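Local coordinates for protein 4-hydroxythreonine-4-phosphate dehydrogenase (Legionella pneumophila subsp. pneumophila, PDB 6XMY) that probably catalyses the NAD(P)-dependent oxidation of 4-(phosphooxy)-L-threonine, a step on the route to pyridoxine 5'-phosphate, using a divalent metal ion, at residues Ile205-Leu210 with Ala262-Tyr267; Pro122-Asn127 with Thr301-Ala306. All coordinates share one frame; numbering follows the deposited sequence.

Interaction 1: residues Ile205-Leu210 with Ala262-Tyr267; sequences INVAGL and AYVAMY
I205-A208 and A262-A265 run parallel as neighbouring strands, their axes 4.7 Å apart and inclined at 20°, with I205 level with A262, N206 with Y263 and V207 with V264. Three backbone hydrogen bonds join them: N206 N to A262 O, V264 N to N206 O, and A208 N to V264 O, the last nearly straight at 173°. Strand 204-208 lies between 262-265 and 241-246, all parallel, and I205 and V207 bond to 241-246 along its other edge. On the face that carries I205, V207 and V264, the I205 CG2 methyl meets V264 CG2 at 3.5 Å. V207 and V264 lie side by side and point the same way, and L190 and I187 of helix 180-197 pack onto this face. On the other face N206 CB comes obliquely to the Y263 ring, 3.9 Å from CD1. Beyond the last bridge M266 takes over: its chain, bent at chi2 (-69°) and again at chi3, reaches over to the end of the first strand, where CE sits 3.6 Å from V207 CG1 and 3.3 Å from A208 O, a buried oxygen with no hydrogen-bonding partner in the model. L210 CD1 touches both M266 CB and Y267 CD1, crossing each side chain at about a right angle. One water donates to L210 O at 2.6 Å and lies in the plane of the Y267 ring, 2.7 Å from its OH. Y267 is the N-cap of helix 268-279, whose first residue, H268, is a zinc ligand. Regular backbone bonding thus ends at A208 N, and beyond it apolar packing by M266 and L210, with one water, holds the segments together.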
ATOM      1  N   ILE A 205       0.650  14.684 -14.900  1.00 11.49           N
ATOM      2  CA  ILE A 205      -0.372  13.947 -14.161  1.00 11.34           C
ATOM      3  C   ILE A 205      -1.697  14.040 -14.913  1.00  9.46           C
ATOM      4  O   ILE A 205      -2.206  15.140 -15.144  1.00 12.19           O
ATOM      5  CB  ILE A 205      -0.493  14.477 -12.721  1.00 11.76           C
ATOM      6  CG1 ILE A 205       0.835  14.286 -11.964  1.00 12.09           C
ATOM      7  CG2 ILE A 205      -1.649  13.816 -11.999  1.00 12.13           C
ATOM      8  CD1 ILE A 205       0.890  15.029 -10.644  1.00 13.48           C
ATOM      9  N   ASN A 206      -2.265  12.887 -15.275  1.00 10.47           N
ATOM     10  CA  ASN A 206      -3.537  12.836 -15.995  1.00 10.56           C
ATOM     11  C   ASN A 206      -4.645  12.468 -15.015  1.00  9.49           C
ATOM     12  O   ASN A 206      -4.504  11.505 -14.257  1.00 11.16           O
ATOM     13  CB  ASN A 206      -3.472  11.807 -17.126  1.00 11.71           C
ATOM     14  CG  ASN A 206      -2.655  12.292 -18.305  1.00 13.53           C
ATOM     15  OD1 ASN A 206      -2.016  13.339 -18.232  1.00 15.46           O
ATOM     16  ND2 ASN A 206      -2.658  11.534 -19.389  1.00 15.76           N
ATOM     17  N   VAL A 207      -5.730  13.247 -15.013  1.00  9.61           N
ATOM     18  CA  VAL A 207      -6.745  13.197 -13.962  1.00  9.38           C
ATOM     19  C   VAL A 207      -8.093  12.801 -14.552  1.00  8.31           C
ATOM     20  O   VAL A 207      -8.593  13.458 -15.473  1.00  9.58           O
ATOM     21  CB  VAL A 207      -6.852  14.545 -13.224  1.00  9.73           C
ATOM     22  CG1 VAL A 207      -7.840  14.439 -12.076  1.00  9.34           C
ATOM     23  CG2 VAL A 207      -5.486  15.003 -12.735  1.00 10.57           C
ATOM     24  N   ALA A 208      -8.706  11.769 -13.980  1.00  8.72           N
ATOM     25  CA  ALA A 208     -10.029  11.338 -14.419  1.00  7.48           C
ATOM     26  C   ALA A 208     -11.105  12.297 -13.924  1.00  8.50           C
ATOM     27  O   ALA A 208     -10.979  12.925 -12.868  1.00 10.64           O
ATOM     28  CB  ALA A 208     -10.344   9.945 -13.862  1.00  8.97           C
ATOM     29  N   GLY A 209     -12.185  12.397 -14.694  1.00  9.22           N
ATOM     30  CA  GLY A 209     -13.400  12.962 -14.161  1.00  9.76           C
ATOM     31  C   GLY A 209     -14.039  12.025 -13.145  1.00 10.90           C
ATOM     32  O   GLY A 209     -13.599  10.893 -12.924  1.00 11.58           O
ATOM     33  N   LEU A 210     -15.092  12.526 -12.496  1.00 10.55           N
ATOM     34  CA  LEU A 210     -15.872  11.709 -11.567  1.00  9.46           C
ATOM     35  C   LEU A 210     -16.926  10.883 -12.287  1.00  9.85           C
ATOM     36  O   LEU A 210     -17.175   9.725 -11.921  1.00 10.22           O
ATOM     37  CB  LEU A 210     -16.544  12.605 -10.530  1.00  9.53           C
ATOM     38  CG  LEU A 210     -17.496  11.889  -9.576  1.00  9.53           C
ATOM     39  CD1 LEU A 210     -16.711  10.936  -8.684  1.00 11.73           C
ATOM     40  CD2 LEU A 210     -18.269  12.895  -8.761  1.00 12.32           C
ATOM     41  N   ALA A 262       1.815   9.737 -13.948  1.00 12.69           N
ATOM     42  CA  ALA A 262       0.867   9.116 -13.037  1.00 11.63           C
ATOM     43  C   ALA A 262      -0.535   9.509 -13.453  1.00 10.66           C
ATOM     44  O   ALA A 262      -0.758  10.600 -13.989  1.00 12.44           O
ATOM     45  CB  ALA A 262       1.101   9.544 -11.584  1.00 14.78           C
ATOM     46  N   TYR A 263      -1.466   8.600 -13.196  1.00  9.72           N
ATOM     47  CA  TYR A 263      -2.888   8.861 -13.311  1.00 10.13           C
ATOM     48  C   TYR A 263      -3.467   9.146 -11.936  1.00 10.21           C
ATOM     49  O   TYR A 263      -2.984   8.640 -10.920  1.00  9.74           O
ATOM     50  CB  TYR A 263      -3.614   7.644 -13.885  1.00  9.16           C
ATOM     51  CG  TYR A 263      -3.175   7.263 -15.271  1.00 11.92           C
ATOM     52  CD1 TYR A 263      -3.627   7.970 -16.383  1.00 11.64           C
ATOM     53  CD2 TYR A 263      -2.325   6.188 -15.476  1.00 16.54           C
ATOM     54  CE1 TYR A 263      -3.229   7.628 -17.655  1.00 13.84           C
ATOM     55  CE2 TYR A 263      -1.921   5.832 -16.745  1.00 17.03           C
ATOM     56  CZ  TYR A 263      -2.382   6.550 -17.835  1.00 14.13           C
ATOM     57  OH  TYR A 263      -1.992   6.197 -19.106  1.00 18.06           O
ATOM     58  N   VAL A 264      -4.521   9.948 -11.916  1.00  9.54           N
ATOM     59  CA  VAL A 264      -5.323  10.176 -10.726  1.00  8.68           C
ATOM     60  C   VAL A 264      -6.741   9.713 -11.028  1.00  8.56           C
ATOM     61  O   VAL A 264      -7.373  10.197 -11.977  1.00 10.45           O
ATOM     62  CB  VAL A 264      -5.295  11.650 -10.297  1.00  8.46           C
ATOM     63  CG1 VAL A 264      -6.255  11.887  -9.160  1.00  9.30           C
ATOM     64  CG2 VAL A 264      -3.889  12.054  -9.906  1.00 10.88           C
ATOM     65  N   ALA A 265      -7.228   8.766 -10.243  1.00  8.33           N
ATOM     66  CA  ALA A 265      -8.617   8.346 -10.306  1.00  8.54           C
ATOM     67  C   ALA A 265      -9.370   8.930  -9.119  1.00  7.33           C
ATOM     68  O   ALA A 265      -8.808   9.119  -8.036  1.00  9.81           O
ATOM     69  CB  ALA A 265      -8.737   6.820 -10.316  1.00 10.40           C
ATOM     70  N   MET A 266     -10.651   9.231  -9.339  1.00  7.50           N
ATOM     71  CA  MET A 266     -11.459   9.860  -8.301  1.00  7.89           C
ATOM     72  C   MET A 266     -11.844   8.885  -7.198  1.00  9.63           C
ATOM     73  O   MET A 266     -12.055   9.311  -6.055  1.00 10.10           O
ATOM     74  CB  MET A 266     -12.695  10.508  -8.918  1.00  9.05           C
ATOM     75  CG  MET A 266     -12.351  11.753  -9.716  1.00 11.31           C
ATOM     76  SD  MET A 266     -11.803  13.135  -8.681  1.00 10.52           S
ATOM     77  CE  MET A 266     -10.512  13.865  -9.700  1.00 11.15           C
ATOM     78  N   TYR A 267     -11.931   7.588  -7.508  1.00  7.95           N
ATOM     79  CA  TYR A 267     -12.393   6.616  -6.531  1.00  7.92           C
ATOM     80  C   TYR A 267     -11.839   5.232  -6.849  1.00  9.09           C
ATOM     81  O   TYR A 267     -11.355   4.955  -7.951  1.00  8.14           O
ATOM     82  CB  TYR A 267     -13.931   6.620  -6.401  1.00  7.62           C
ATOM     83  CG  TYR A 267     -14.653   6.340  -7.701  1.00  8.56           C
ATOM     84  CD1 TYR A 267     -14.911   7.361  -8.618  1.00  7.83           C
ATOM     85  CD2 TYR A 267     -15.063   5.051  -8.020  1.00  8.09           C
ATOM     86  CE1 TYR A 267     -15.566   7.106  -9.818  1.00  6.63           C
ATOM     87  CE2 TYR A 267     -15.714   4.786  -9.205  1.00  7.98           C
ATOM     88  CZ  TYR A 267     -15.960   5.806 -10.101  1.00  7.53           C
ATOM     89  OH  TYR A 267     -16.598   5.503 -11.278  1.00  9.31           O
TER
HETATM   90  O   HOH W   1     -17.482   7.353 -13.035  1.00  8.66           O

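Interaction 2: residues Pro122-Asn127 with Thr301-Ala306. With NAD (nicotinamide-adenine-dinucleotide), chain B.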
ATOM      1  N   PRO A 122      -1.185  -8.369   3.728  1.00  8.13           N
ATOM      2  CA  PRO A 122      -2.591  -7.950   3.730  1.00  9.79           C
ATOM      3  C   PRO A 122      -3.283  -8.222   5.059  1.00  9.69           C
ATOM      4  O   PRO A 122      -2.944  -9.162   5.782  1.00  9.13           O
ATOM      5  CB  PRO A 122      -3.215  -8.788   2.608  1.00 12.03           C
ATOM      6  CG  PRO A 122      -2.337 -10.002   2.510  1.00 12.63           C
ATOM      7  CD  PRO A 122      -0.949  -9.525   2.840  1.00 10.13           C
ATOM      8  N   VAL A 123      -4.254  -7.360   5.380  1.00  8.59           N
ATOM      9  CA  VAL A 123      -5.120  -7.525   6.540  1.00  9.36           C
ATOM     10  C   VAL A 123      -6.559  -7.660   6.063  1.00 10.55           C
ATOM     11  O   VAL A 123      -6.924  -7.216   4.976  1.00 11.62           O
ATOM     12  CB  VAL A 123      -4.984  -6.373   7.560  1.00 12.46           C
ATOM     13  CG1 VAL A 123      -3.544  -6.234   8.021  1.00 11.02           C
ATOM     14  CG2 VAL A 123      -5.484  -5.076   6.966  1.00 14.09           C
ATOM     15  N   HIS A 124      -7.377  -8.287   6.894  1.00 10.58           N
ATOM     16  CA  HIS A 124      -8.790  -8.484   6.601  1.00 11.11           C
ATOM     17  C   HIS A 124      -9.577  -7.398   7.323  1.00 10.08           C
ATOM     18  O   HIS A 124      -9.701  -7.425   8.552  1.00 10.23           O
ATOM     19  CB  HIS A 124      -9.234  -9.872   7.040  1.00 11.43           C
ATOM     20  CG  HIS A 124     -10.521 -10.288   6.425  1.00  9.97           C
ATOM     21  ND1 HIS A 124     -11.741  -9.891   6.929  1.00 11.54           N
ATOM     22  CD2 HIS A 124     -10.779 -11.030   5.325  1.00 11.40           C
ATOM     23  CE1 HIS A 124     -12.700 -10.386   6.163  1.00 10.90           C
ATOM     24  NE2 HIS A 124     -12.142 -11.086   5.190  1.00 11.74           N
ATOM     25  N   LYS A 125     -10.106  -6.441   6.561  1.00  9.80           N
ATOM     26  CA  LYS A 125     -10.739  -5.275   7.170  0.53  9.55           C
ATOM     27  C   LYS A 125     -11.984  -5.660   7.959  1.00 11.76           C
ATOM     28  O   LYS A 125     -12.186  -5.193   9.086  1.00 11.10           O
ATOM     29  CB  LYS A 125     -11.067  -4.231   6.104  0.53  9.85           C
ATOM     30  CG  LYS A 125      -9.866  -3.719   5.335  0.53 12.39           C
ATOM     31  CD  LYS A 125     -10.304  -2.666   4.333  0.53 12.31           C
ATOM     32  CE  LYS A 125      -9.167  -2.181   3.445  0.53 12.61           C
ATOM     33  NZ  LYS A 125      -8.602  -3.266   2.600  0.53 12.94           N
ATOM     34  N   ALA A 126     -12.842  -6.510   7.381  1.00  9.08           N
ATOM     35  CA  ALA A 126     -14.077  -6.868   8.074  1.00 10.70           C
ATOM     36  C   ALA A 126     -13.805  -7.571   9.396  1.00 10.18           C
ATOM     37  O   ALA A 126     -14.510  -7.328  10.381  1.00 12.40           O
ATOM     38  CB  ALA A 126     -14.975  -7.726   7.187  1.00 11.67           C
ATOM     39  N   ASN A 127     -12.808  -8.464   9.439  1.00 10.40           N
ATOM     40  CA  ASN A 127     -12.501  -9.145  10.697  1.00 10.85           C
ATOM     41  C   ASN A 127     -12.136  -8.143  11.784  1.00 10.72           C
ATOM     42  O   ASN A 127     -12.549  -8.292  12.940  1.00 12.11           O
ATOM     43  CB  ASN A 127     -11.368 -10.157  10.511  1.00 10.19           C
ATOM     44  CG  ASN A 127     -11.140 -11.017  11.755  1.00 12.22           C
ATOM     45  OD1 ASN A 127     -10.055 -11.037  12.337  1.00 15.63           O
ATOM     46  ND2 ASN A 127     -12.170 -11.726  12.163  1.00 12.28           N
ATOM     47  N   THR A 301      -6.199 -10.829   1.596  1.00 10.60           N
ATOM     48  CA  THR A 301      -5.779 -11.907   2.475  1.00  9.48           C
ATOM     49  C   THR A 301      -5.836 -13.276   1.822  1.00 10.08           C
ATOM     50  O   THR A 301      -5.201 -14.203   2.325  1.00 10.38           O
ATOM     51  CB  THR A 301      -6.632 -11.895   3.750  1.00 11.16           C
ATOM     52  OG1 THR A 301      -8.023 -11.764   3.413  1.00 11.92           O
ATOM     53  CG2 THR A 301      -6.236 -10.734   4.631  1.00 10.92           C
ATOM     54  N   ALA A 302      -6.610 -13.440   0.751  1.00 10.77           N
ATOM     55  CA  ALA A 302      -6.715 -14.716   0.039  1.00 11.19           C
ATOM     56  C   ALA A 302      -6.799 -15.907   1.006  1.00 11.32           C
ATOM     57  O   ALA A 302      -6.011 -16.849   0.946  1.00 13.45           O
ATOM     58  CB  ALA A 302      -5.576 -14.877  -0.971  1.00 11.92           C
ATOM     59  N   LEU A 303      -7.798 -15.848   1.895  1.00 11.29           N
ATOM     60  CA  LEU A 303      -7.897 -16.816   2.988  1.00 10.81           C
ATOM     61  C   LEU A 303      -7.870 -18.253   2.494  1.00 14.47           C
ATOM     62  O   LEU A 303      -7.228 -19.111   3.100  1.00 13.08           O
ATOM     63  CB  LEU A 303      -9.171 -16.574   3.797  1.00 11.86           C
ATOM     64  CG  LEU A 303      -9.146 -15.320   4.666  1.00 12.27           C
ATOM     65  CD1 LEU A 303     -10.570 -14.919   5.048  1.00 14.54           C
ATOM     66  CD2 LEU A 303      -8.299 -15.573   5.906  1.00 14.27           C
ATOM     67  N   GLU A 304      -8.563 -18.532   1.391  1.00 14.03           N
ATOM     68  CA  GLU A 304      -8.631 -19.891   0.871  1.00 17.12           C
ATOM     69  C   GLU A 304      -7.284 -20.405   0.377  1.00 15.62           C
ATOM     70  O   GLU A 304      -7.136 -21.615   0.181  1.00 17.80           O
ATOM     71  CB  GLU A 304      -9.668 -19.959  -0.256  1.00 21.92           C
ATOM     72  CG  GLU A 304      -9.261 -19.225  -1.538  1.00 34.60           C
ATOM     73  CD  GLU A 304      -9.237 -17.703  -1.400  1.00 42.51           C
ATOM     74  OE1 GLU A 304      -9.864 -17.163  -0.460  1.00 44.30           O
ATOM     75  OE2 GLU A 304      -8.586 -17.047  -2.243  1.00 44.00           O
ATOM     76  N   LEU A 305      -6.304 -19.521   0.162  1.00 14.35           N
ATOM     77  CA  LEU A 305      -4.983 -19.946  -0.276  1.00 12.31           C
ATOM     78  C   LEU A 305      -4.002 -20.125   0.870  1.00 13.18           C
ATOM     79  O   LEU A 305      -2.905 -20.650   0.643  1.00 13.70           O
ATOM     80  CB  LEU A 305      -4.386 -18.944  -1.269  1.00 14.06           C
ATOM     81  CG  LEU A 305      -5.193 -18.660  -2.539  1.00 15.52           C
ATOM     82  CD1 LEU A 305      -4.401 -17.776  -3.498  1.00 15.64           C
ATOM     83  CD2 LEU A 305      -5.593 -19.950  -3.215  1.00 18.63           C
ATOM     84  N   ALA A 306      -4.360 -19.695   2.076  1.00 11.91           N
ATOM     85  CA  ALA A 306      -3.413 -19.739   3.184  1.00 12.22           C
ATOM     86  C   ALA A 306      -2.983 -21.176   3.471  1.00 13.03           C
ATOM     87  O   ALA A 306      -3.818 -22.082   3.592  1.00 14.08           O
ATOM     88  CB  ALA A 306      -4.031 -19.090   4.423  1.00 13.11           C
TER
HETATM   89  PA  NAD B 401      -8.076 -10.612  -2.353  1.00 14.49           P
HETATM   90  O1A NAD B 401      -8.020 -11.357  -1.034  1.00 15.23           O
HETATM   91  O2A NAD B 401      -6.920 -10.106  -3.191  1.00 18.15           O
HETATM   92  O5B NAD B 401      -8.820 -11.832  -3.314  1.00 17.16           O
HETATM   93  C5B NAD B 401      -9.017 -11.399  -4.639  1.00 17.49           C
HETATM   94  C4B NAD B 401      -8.635 -12.523  -5.619  1.00 16.68           C
HETATM   95  O4B NAD B 401      -7.200 -12.496  -5.806  1.00 17.99           O
HETATM   96  C3B NAD B 401      -9.007 -13.897  -4.994  1.00 15.17           C
HETATM   97  O3B NAD B 401      -9.431 -14.701  -6.081  1.00 20.23           O
HETATM   98  C2B NAD B 401      -7.655 -14.352  -4.370  1.00 16.43           C
HETATM   99  O2B NAD B 401      -7.508 -15.742  -4.335  1.00 19.57           O
HETATM  100  C1B NAD B 401      -6.652 -13.760  -5.409  1.00 17.08           C
HETATM  101  N9A NAD B 401      -5.363 -13.406  -4.822  1.00 15.96           N
HETATM  102  C8A NAD B 401      -5.044 -12.402  -3.891  1.00 15.10           C
HETATM  103  N7A NAD B 401      -3.753 -12.363  -3.611  1.00 13.86           N
HETATM  104  C5A NAD B 401      -3.185 -13.360  -4.390  1.00 13.23           C
HETATM  105  C6A NAD B 401      -1.859 -13.817  -4.539  1.00 15.38           C
HETATM  106  N6A NAD B 401      -0.853 -13.221  -3.847  1.00 14.54           N
HETATM  107  N1A NAD B 401      -1.580 -14.846  -5.394  1.00 17.43           N
HETATM  108  C2A NAD B 401      -2.632 -15.398  -6.073  1.00 19.52           C
HETATM  109  N3A NAD B 401      -3.938 -15.077  -6.033  1.00 18.06           N
HETATM  110  C4A NAD B 401      -4.177 -14.034  -5.165  1.00 15.38           C
HETATM  111  O3  NAD B 401      -9.065  -9.365  -2.046  1.00 16.92           O
HETATM  112  PN  NAD B 401     -10.614  -9.374  -1.714  1.00 15.78           P
HETATM  113  O1N NAD B 401     -11.314  -8.170  -2.296  1.00 16.22           O
HETATM  114  O2N NAD B 401     -11.122 -10.776  -1.661  1.00 21.30           O
HETATM  115  O5D NAD B 401     -10.654  -8.907  -0.003  1.00 17.36           O
HETATM  116  C5D NAD B 401     -10.146  -9.851   0.881  1.00 14.22           C
HETATM  117  C4D NAD B 401      -9.724  -9.100   2.145  1.00 13.06           C
HETATM  118  O4D NAD B 401      -8.439  -8.481   1.878  1.00 10.61           O
HETATM  119  C3D NAD B 401     -10.722  -7.930   2.449  1.00 13.41           C
HETATM  120  O3D NAD B 401     -10.796  -7.843   3.843  1.00 13.05           O
HETATM  121  C2D NAD B 401     -10.002  -6.698   1.855  1.00 11.39           C
HETATM  122  O2D NAD B 401     -10.271  -5.488   2.507  1.00 12.92           O
HETATM  123  C1D NAD B 401      -8.553  -7.110   2.239  1.00 10.94           C
HETATM  124  N1N NAD B 401      -7.528  -6.370   1.425  1.00 11.63           N
HETATM  125  C2N NAD B 401      -6.446  -5.902   2.121  1.00 12.22           C
HETATM  126  C3N NAD B 401      -5.432  -5.206   1.458  1.00 11.81           C
HETATM  127  C7N NAD B 401      -4.303  -4.759   2.306  1.00 10.51           C
HETATM  128  O7N NAD B 401      -4.257  -5.041   3.505  1.00  9.46           O
HETATM  129  N7N NAD B 401      -3.304  -4.042   1.679  1.00 13.63           N
HETATM  130  C4N NAD B 401      -5.524  -4.984   0.071  1.00 12.60           C
HETATM  131  C5N NAD B 401      -6.643  -5.489  -0.615  1.00 12.38           C
HETATM  132  C6N NAD B 401      -7.656  -6.181   0.079  1.00 11.65           C
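H124 and T301 meet at about a right angle, the threonine hydroxyl coming to the edge of the imidazole, near its plane, with OG1 3.4 Å from CD2. The T301 methyl packs on the peptide between V123 and H124, with CG2 3.4 Å from V123 C, so the two branches of one side chain touch both the ring and the main chain leading into it. L303 adds an apolar touch, its CD1 reaching CD2 of H124 obliquely at 3.9 Å, while P122 lays CB and CG of its ring against the backbone N and CA of T301. The imidazole stands where it does because CG is anti to the backbone N (chi1 -163°) and because ND1 accepts a hydrogen bond from N127 N at 3.1 Å; the donor lies only 5° out of the ring plane. That makes H124 the N-cap of helix 125-130, and it fixes the rotation of the ring. One face is then turned to the cofactor: NAD O3D sits 3.5 Å above the plane, over the ring centre. This is the NAD cleft of the PdxA family, which belongs to the isocitrate dehydrogenase clan, and backbone amides do much of the binding here. V123 N donates to the nicotinamide oxygen O7N, K125 N to O3D, T301 N to the ribose oxygen O4D and A302 N to the phosphate oxygen O1A; G300 N and N312 N also hydrogen-bond to NAD. After the 3-10 turn begins at L303, E304 OE2 accepts the adenosine ribose hydroxyl O2B at 2.7 Å, and L305 CD1 packs 3.7 Å from N3A of the adenine.

Coming from the N terminus, the chain leaves strand 117-120 and lays down P122-N127, the first half of interaction 2, which must wait 173 residues for T301-A306. Interaction 1 opens and closes wholly within that span: after I205-L210 the chain makes helix 223-237, strand 241-246 and helix 248-251, then returns as A262-Y267. The short loop is thus enclosed by the long one, without crossing. Interaction 2 ties the start of helix 125-130 to the loop that follows strand 294-297, whereas interaction 1 pairs strand 204-208 with strand 262-265, which leads into helix 268-279. Their centres lie 28 Å apart and the two do not touch.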